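Local coordinates for protein ribonuclease (Nicotiana glutinosa, PDB 1IYB) that probably hydrolyses RNA as a member of the ribonuclease T2 family and binds the guanine base of guanosine-5'-monophosphate, at residues Pro160-Asn165 / Ser172-Ile177; Tyr12-Trp17 / Gly41-Trp46. One frame throughout, in Å; residues are numbered along the deposited sequence.

How the contacts relate
Both contacts belong to one antiparallel sheet, with strand order 41-48, 10-16, 172-182, 161-166. Contact 1 pairs the last two strands and contact 2 the first two, and their centres lie about 11 Å apart. They meet where 10-16 runs beside 172-182: Tyr175 O is 2.9 Å from Trp17 N, a probable hydrogen bond, and Gln176 CB packs 3.4 Å from Gln15 O. A further probable hydrogen bond, Gln176 OE1 to His43 ND1 at 2.6 Å, reaches past strand 10-16. Both contribute to the guanosine-5'-monophosphate pocket: contact 2 supplies Gln16, His43 and Trp46, and contact 1 supplies Tyr175, whose side chain comes within about 4 Å of the nucleotide at nearest atoms.

Contact 1 of 2, residues Pro160-Asn165 / Ser172-Ile177; sequences PGIECN and SQLYQI
A classic beta bulge in the hairpin of strands 161-166 and 172-182 places Tyr175 and Gln176 together opposite Glu163. The evidence is Glu163 O, which accepts from both Tyr175 N and Gln176 N, each at 3.0 Å, while Glu163 N donates to Gln176 O at 2.9 Å. Beyond the bulge the pairing moves on by one residue, so that Cys164 faces Leu174 and Asn165 faces Gln173. Because of the extra residue, the Tyr175 ring comes out on the same side as Asn165. The Asn165 amide stacks over one ring face, its plane 5° from the ring plane and its CG 3.7 Å from Tyr175 CG, while Gln176 CG lies over the opposite face. Asn165 CG sits between its backbone N and carbonyl carbon (chi1 72°), which brings the amide over the ring. Glu163 stretches alongside Tyr175 and Gln176: its OE2 reaches the ring edge, 3.7 Å from Tyr175 CD2, and its OE1 accepts a hydrogen bond from Gln176 NE2 39° above the carboxylate plane. That OE1 is also hydrogen-bonded to Tyr178 OH, and Gln176 OE1 to His43 ND1, tying this amide to the nucleotide pocket. On the sheet face that carries Ile162 and Ile177, Ile162 CG2 presses on Leu174 CD1 at 3.4 Å, tighter than usual carbon packing, and Ile162 CD1 runs beside Ile177 CG1. Helix 145-156 meets both isoleucines, and a disulfide ties Cys164 to Cys199.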
loop_
_atom_site.group_PDB
_atom_site.type_symbol
_atom_site.label_atom_id
_atom_site.label_comp_id
_atom_site.label_asym_id
_atom_site.label_seq_id
_atom_site.Cartn_x
_atom_site.Cartn_y
_atom_site.Cartn_z
ATOM N N PRO A 160 19.108 -14.336 7.655
ATOM C CA PRO A 160 17.731 -14.162 7.191
ATOM C C PRO A 160 16.865 -13.339 8.137
ATOM O O PRO A 160 17.217 -13.105 9.295
ATOM C CB PRO A 160 17.230 -15.593 7.109
ATOM C CG PRO A 160 17.846 -16.190 8.339
ATOM C CD PRO A 160 19.281 -15.667 8.271
ATOM N N GLY A 161 15.723 -12.906 7.616
ATOM C CA GLY A 161 14.753 -12.175 8.407
ATOM C C GLY A 161 13.662 -13.193 8.688
ATOM O O GLY A 161 13.260 -13.934 7.784
ATOM N N ILE A 162 13.191 -13.256 9.928
ATOM C CA ILE A 162 12.155 -14.214 10.299
ATOM C C ILE A 162 10.869 -13.511 10.739
ATOM O O ILE A 162 10.898 -12.641 11.609
ATOM C CB ILE A 162 12.633 -15.124 11.456
ATOM C CG1 ILE A 162 13.992 -15.742 11.115
ATOM C CG2 ILE A 162 11.601 -16.211 11.717
ATOM C CD1 ILE A 162 13.992 -16.624 9.879
ATOM N N GLU A 163 9.747 -13.892 10.135
ATOM C CA GLU A 163 8.453 -13.307 10.474
ATOM C C GLU A 163 7.560 -14.384 11.063
ATOM O O GLU A 163 7.522 -15.508 10.563
ATOM C CB GLU A 163 7.769 -12.733 9.230
ATOM C CG GLU A 163 6.483 -11.979 9.536
ATOM C CD GLU A 163 5.638 -11.720 8.302
ATOM O OE1 GLU A 163 6.196 -11.702 7.186
ATOM O OE2 GLU A 163 4.414 -11.527 8.453
ATOM N N CYS A 164 6.838 -14.031 12.120
ATOM C CA CYS A 164 5.938 -14.962 12.786
ATOM C C CYS A 164 4.506 -14.462 12.777
ATOM O O CYS A 164 4.255 -13.268 12.627
ATOM C CB CYS A 164 6.362 -15.154 14.248
ATOM S SG CYS A 164 7.979 -15.959 14.444
ATOM N N ASN A 165 3.572 -15.394 12.904
ATOM C CA ASN A 165 2.163 -15.052 13.010
ATOM C C ASN A 165 1.642 -15.947 14.130
ATOM O O ASN A 165 2.427 -16.646 14.774
ATOM C CB ASN A 165 1.404 -15.248 11.681
ATOM C CG ASN A 165 1.190 -16.706 11.297
ATOM O OD1 ASN A 165 0.353 -17.000 10.438
ATOM N ND2 ASN A 165 1.936 -17.611 11.901
ATOM N N SER A 172 2.984 -18.559 18.983
ATOM C CA SER A 172 3.758 -17.820 17.995
ATOM C C SER A 172 4.418 -18.889 17.133
ATOM O O SER A 172 4.943 -19.875 17.654
ATOM C CB SER A 172 4.821 -16.968 18.689
ATOM O OG SER A 172 5.578 -16.225 17.751
ATOM N N GLN A 173 4.401 -18.702 15.818
ATOM C CA GLN A 173 4.965 -19.703 14.925
ATOM C C GLN A 173 5.748 -19.140 13.745
ATOM O O GLN A 173 5.507 -18.015 13.298
ATOM C CB GLN A 173 3.835 -20.586 14.396
ATOM C CG GLN A 173 2.756 -19.789 13.686
ATOM C CD GLN A 173 1.585 -20.634 13.223
ATOM O OE1 GLN A 173 0.721 -20.154 12.490
ATOM N NE2 GLN A 173 1.543 -21.889 13.654
ATOM N N LEU A 174 6.686 -19.943 13.251
ATOM C CA LEU A 174 7.513 -19.575 12.102
ATOM C C LEU A 174 6.589 -19.462 10.894
ATOM O O LEU A 174 6.013 -20.457 10.457
ATOM C CB LEU A 174 8.561 -20.661 11.850
ATOM C CG LEU A 174 9.499 -20.490 10.652
ATOM C CD1 LEU A 174 10.289 -19.206 10.803
ATOM C CD2 LEU A 174 10.431 -21.688 10.556
ATOM N N TYR A 175 6.464 -18.258 10.347
ATOM C CA TYR A 175 5.572 -18.025 9.217
ATOM C C TYR A 175 6.277 -17.735 7.888
ATOM O O TYR A 175 6.067 -18.449 6.908
ATOM C CB TYR A 175 4.609 -16.896 9.600
ATOM C CG TYR A 175 3.674 -16.433 8.513
ATOM C CD1 TYR A 175 3.042 -17.342 7.667
ATOM C CD2 TYR A 175 3.397 -15.077 8.350
ATOM C CE1 TYR A 175 2.154 -16.909 6.685
ATOM C CE2 TYR A 175 2.514 -14.636 7.376
ATOM C CZ TYR A 175 1.898 -15.557 6.549
ATOM O OH TYR A 175 1.024 -15.120 5.580
ATOM N N GLN A 176 7.102 -16.695 7.835
ATOM C CA GLN A 176 7.807 -16.381 6.595
ATOM C C GLN A 176 9.284 -16.120 6.842
ATOM O O GLN A 176 9.681 -15.702 7.933
ATOM C CB GLN A 176 7.186 -15.160 5.904
ATOM C CG GLN A 176 5.686 -15.272 5.672
ATOM C CD GLN A 176 5.183 -14.295 4.632
ATOM O OE1 GLN A 176 5.082 -14.630 3.456
ATOM N NE2 GLN A 176 4.877 -13.076 5.058
ATOM N N ILE A 177 10.096 -16.376 5.823
ATOM C CA ILE A 177 11.533 -16.170 5.907
ATOM C C ILE A 177 11.969 -15.277 4.753
ATOM O O ILE A 177 11.636 -15.536 3.595
ATOM C CB ILE A 177 12.278 -17.519 5.874
ATOM C CG1 ILE A 177 11.942 -18.300 7.149
ATOM C CG2 ILE A 177 13.790 -17.300 5.755
ATOM C CD1 ILE A 177 12.632 -19.640 7.265
#

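Contact 2 of 2, residues Tyr12-Trp17 / Gly41-Trp46; sequences YFVQQW and GIHGLW. With 5GP (guanosine-5'-monophosphate), chain C.
Val14, Trp46 and Gln16 bury the most surface where antiparallel strands 12-16 and 41-46 pair. Val14 CG2 lies over the indole face in a CH-pi contact, 3.7 Å from the centroid of the Trp46 six-membered ring and 13° off its normal. Val14 CG1, anti to the backbone N (chi1 -172°), lies 4.0 Å from His43 CB. The Val14 carbonyl O accepts from both His43 N (2.8 Å) and Gly44 N (3.2 Å), both from one face of the carbonyl plane. This classic beta bulge falls within His43-Gly44-Leu45-Trp46, a signature sequence of the T2 ribonucleases. The indole turns its edge to one face of the His43 ring, CZ2 over the ring centre, and the exocyclic guanine N2 lies over the opposite face, toward the rim. His43 NE2 is 3.1 Å from phosphate O3P, and ND1 is hydrogen-bonded to Gln176 OE1. Both ends of the Gln16 amide read the guanine: OE1 accepts from N1 (2.8 Å) and from N2 at a longer 3.2 Å, and NE2 donates to O6 at 173°. A water joins Gln16 NE2 to Ile42 O, consistent with a fixed orientation of that amide. Glu97 OE2 of helix 91-102 accepts a hydrogen bond from Trp46 NE1, and His101 of that helix stacks on the indole. Helix 111-124 packs against Phe13 and Leu45 through Leu121, while strand 172-182 flanks 12-16 on the side away from 41-46.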
loop_
_atom_site.group_PDB
_atom_site.type_symbol
_atom_site.label_atom_id
_atom_site.label_comp_id
_atom_site.label_asym_id
_atom_site.label_seq_id
_atom_site.Cartn_x
_atom_site.Cartn_y
_atom_site.Cartn_z
ATOM N N TYR A 12 13.589 -8.340 -1.282
ATOM C CA TYR A 12 13.364 -9.292 -0.201
ATOM C C TYR A 12 12.817 -10.496 -0.963
ATOM O O TYR A 12 11.839 -10.357 -1.704
ATOM C CB TYR A 12 12.265 -8.841 0.767
ATOM C CG TYR A 12 12.686 -7.932 1.900
ATOM C CD1 TYR A 12 11.925 -6.810 2.216
ATOM C CD2 TYR A 12 13.814 -8.202 2.675
ATOM C CE1 TYR A 12 12.270 -5.973 3.268
ATOM C CE2 TYR A 12 14.172 -7.365 3.741
ATOM C CZ TYR A 12 13.392 -6.251 4.025
ATOM O OH TYR A 12 13.722 -5.398 5.054
ATOM N N PHE A 13 13.453 -11.658 -0.838
ATOM C CA PHE A 13 12.913 -12.859 -1.471
ATOM C C PHE A 13 12.194 -13.519 -0.302
ATOM O O PHE A 13 12.830 -13.972 0.654
ATOM C CB PHE A 13 14.019 -13.769 -2.016
ATOM C CG PHE A 13 13.509 -15.087 -2.531
ATOM C CD1 PHE A 13 12.512 -15.136 -3.505
ATOM C CD2 PHE A 13 14.005 -16.282 -2.023
ATOM C CE1 PHE A 13 12.016 -16.361 -3.964
ATOM C CE2 PHE A 13 13.514 -17.509 -2.477
ATOM C CZ PHE A 13 12.522 -17.549 -3.446
ATOM N N VAL A 14 10.866 -13.557 -0.379
ATOM C CA VAL A 14 10.038 -14.070 0.708
ATOM C C VAL A 14 9.379 -15.419 0.461
ATOM O O VAL A 14 8.736 -15.625 -0.566
ATOM C CB VAL A 14 8.930 -13.038 1.030
ATOM C CG1 VAL A 14 8.166 -13.449 2.281
ATOM C CG2 VAL A 14 9.549 -11.656 1.197
ATOM N N GLN A 15 9.543 -16.327 1.420
ATOM C CA GLN A 15 8.944 -17.658 1.350
ATOM C C GLN A 15 8.036 -17.866 2.559
ATOM O O GLN A 15 8.339 -17.400 3.661
ATOM C CB GLN A 15 10.026 -18.738 1.330
ATOM C CG GLN A 15 10.883 -18.722 0.082
ATOM C CD GLN A 15 11.799 -19.927 0.006
ATOM O OE1 GLN A 15 11.332 -21.062 -0.113
ATOM N NE2 GLN A 15 13.104 -19.692 0.086
ATOM N N GLN A 16 6.921 -18.563 2.346
ATOM C CA GLN A 16 5.954 -18.817 3.408
ATOM C C GLN A 16 5.859 -20.297 3.751
ATOM O O GLN A 16 6.036 -21.159 2.886
ATOM C CB GLN A 16 4.561 -18.318 2.983
ATOM C CG GLN A 16 4.019 -18.992 1.715
ATOM C CD GLN A 16 2.568 -18.628 1.407
ATOM O OE1 GLN A 16 1.972 -17.773 2.065
ATOM N NE2 GLN A 16 1.996 -19.278 0.397
ATOM N N TRP A 17 5.585 -20.583 5.021
ATOM C CA TRP A 17 5.422 -21.958 5.469
ATOM C C TRP A 17 3.924 -22.259 5.443
ATOM O O TRP A 17 3.153 -21.660 6.188
ATOM C CB TRP A 17 5.961 -22.144 6.890
ATOM C CG TRP A 17 5.733 -23.535 7.381
ATOM C CD1 TRP A 17 4.971 -23.917 8.453
ATOM C CD2 TRP A 17 6.206 -24.741 6.774
ATOM N NE1 TRP A 17 4.937 -25.289 8.542
ATOM C CE2 TRP A 17 5.687 -25.820 7.524
ATOM C CE3 TRP A 17 7.018 -25.017 5.664
ATOM C CZ2 TRP A 17 5.951 -27.155 7.198
ATOM C CZ3 TRP A 17 7.282 -26.346 5.338
ATOM C CH2 TRP A 17 6.747 -27.399 6.106
ATOM N N GLY A 41 6.855 -22.318 0.341
ATOM C CA GLY A 41 6.441 -21.923 -0.994
ATOM C C GLY A 41 6.822 -20.469 -1.196
ATOM O O GLY A 41 6.985 -19.730 -0.226
ATOM N N ILE A 42 6.984 -20.055 -2.446
ATOM C CA ILE A 42 7.336 -18.669 -2.740
ATOM C C ILE A 42 6.162 -17.743 -2.431
ATOM O O ILE A 42 5.015 -18.070 -2.722
ATOM C CB ILE A 42 7.669 -18.479 -4.242
ATOM C CG1 ILE A 42 8.888 -19.321 -4.628
ATOM C CG2 ILE A 42 7.912 -16.998 -4.540
ATOM C CD1 ILE A 42 9.109 -19.413 -6.125
ATOM N N HIS A 43 6.438 -16.604 -1.805
ATOM C CA HIS A 43 5.383 -15.627 -1.588
ATOM C C HIS A 43 5.654 -14.610 -2.698
ATOM O O HIS A 43 4.782 -14.335 -3.521
ATOM C CB HIS A 43 5.466 -14.958 -0.211
ATOM C CG HIS A 43 4.343 -14.001 0.049
ATOM N ND1 HIS A 43 4.013 -13.559 1.313
ATOM C CD2 HIS A 43 3.479 -13.390 -0.798
ATOM C CE1 HIS A 43 2.996 -12.719 1.233
ATOM N NE2 HIS A 43 2.653 -12.599 -0.038
ATOM N N GLY A 44 6.879 -14.085 -2.738
ATOM C CA GLY A 44 7.239 -13.142 -3.784
ATOM C C GLY A 44 8.644 -12.574 -3.692
ATOM O O GLY A 44 9.379 -12.853 -2.740
ATOM N N LEU A 45 9.012 -11.795 -4.708
ATOM C CA LEU A 45 10.313 -11.118 -4.800
ATOM C C LEU A 45 9.914 -9.646 -4.700
ATOM O O LEU A 45 9.327 -9.078 -5.629
ATOM C CB LEU A 45 10.984 -11.422 -6.144
ATOM C CG LEU A 45 12.414 -10.913 -6.360
ATOM C CD1 LEU A 45 13.340 -11.438 -5.267
ATOM C CD2 LEU A 45 12.905 -11.370 -7.730
ATOM N N TRP A 46 10.241 -9.032 -3.569
ATOM C CA TRP A 46 9.816 -7.666 -3.290
ATOM C C TRP A 46 10.822 -6.529 -3.286
ATOM O O TRP A 46 11.710 -6.482 -2.434
ATOM C CB TRP A 46 9.125 -7.620 -1.926
ATOM C CG TRP A 46 8.020 -8.608 -1.697
ATOM C CD1 TRP A 46 7.339 -9.325 -2.638
ATOM C CD2 TRP A 46 7.424 -8.937 -0.434
ATOM N NE1 TRP A 46 6.355 -10.076 -2.040
ATOM C CE2 TRP A 46 6.385 -9.857 -0.689
ATOM C CE3 TRP A 46 7.669 -8.540 0.890
ATOM C CZ2 TRP A 46 5.590 -10.390 0.332
ATOM C CZ3 TRP A 46 6.881 -9.068 1.902
ATOM C CH2 TRP A 46 5.852 -9.985 1.616
HETATM P P 5GP C . 2.009 -8.960 -0.579
HETATM O O1P 5GP C . 2.196 -7.509 -0.504
HETATM O O2P 5GP C . 2.827 -9.588 -1.691
HETATM O O3P 5GP C . 2.335 -9.627 0.802
HETATM O "O5'" 5GP C . 0.454 -9.391 -0.857
HETATM C "C5'" 5GP C . 0.019 -10.800 -0.795
HETATM C "C4'" 5GP C . -1.484 -11.021 -1.087
HETATM O "O4'" 5GP C . -1.564 -12.198 -2.008
HETATM C "C3'" 5GP C . -2.427 -11.413 0.048
HETATM O "O3'" 5GP C . -2.945 -10.308 0.773
HETATM C "C2'" 5GP C . -3.552 -12.197 -0.637
HETATM O "O2'" 5GP C . -4.606 -11.335 -1.116
HETATM C "C1'" 5GP C . -2.822 -12.912 -1.762
HETATM N N9 5GP C . -2.601 -14.390 -1.676
HETATM C C8 5GP C . -3.094 -15.401 -2.472
HETATM N N7 5GP C . -2.632 -16.605 -2.208
HETATM C C5 5GP C . -1.754 -16.355 -1.135
HETATM C C6 5GP C . -0.942 -17.286 -0.407
HETATM O O6 5GP C . -0.846 -18.498 -0.568
HETATM N N1 5GP C . -0.185 -16.633 0.616
HETATM C C2 5GP C . -0.234 -15.263 0.867
HETATM N N2 5GP C . 0.561 -14.861 1.880
HETATM N N3 5GP C . -0.994 -14.386 0.184
HETATM C C4 5GP C . -1.729 -15.005 -0.803
HETATM O O HOH W 1 3.546 -20.395 -2.101
#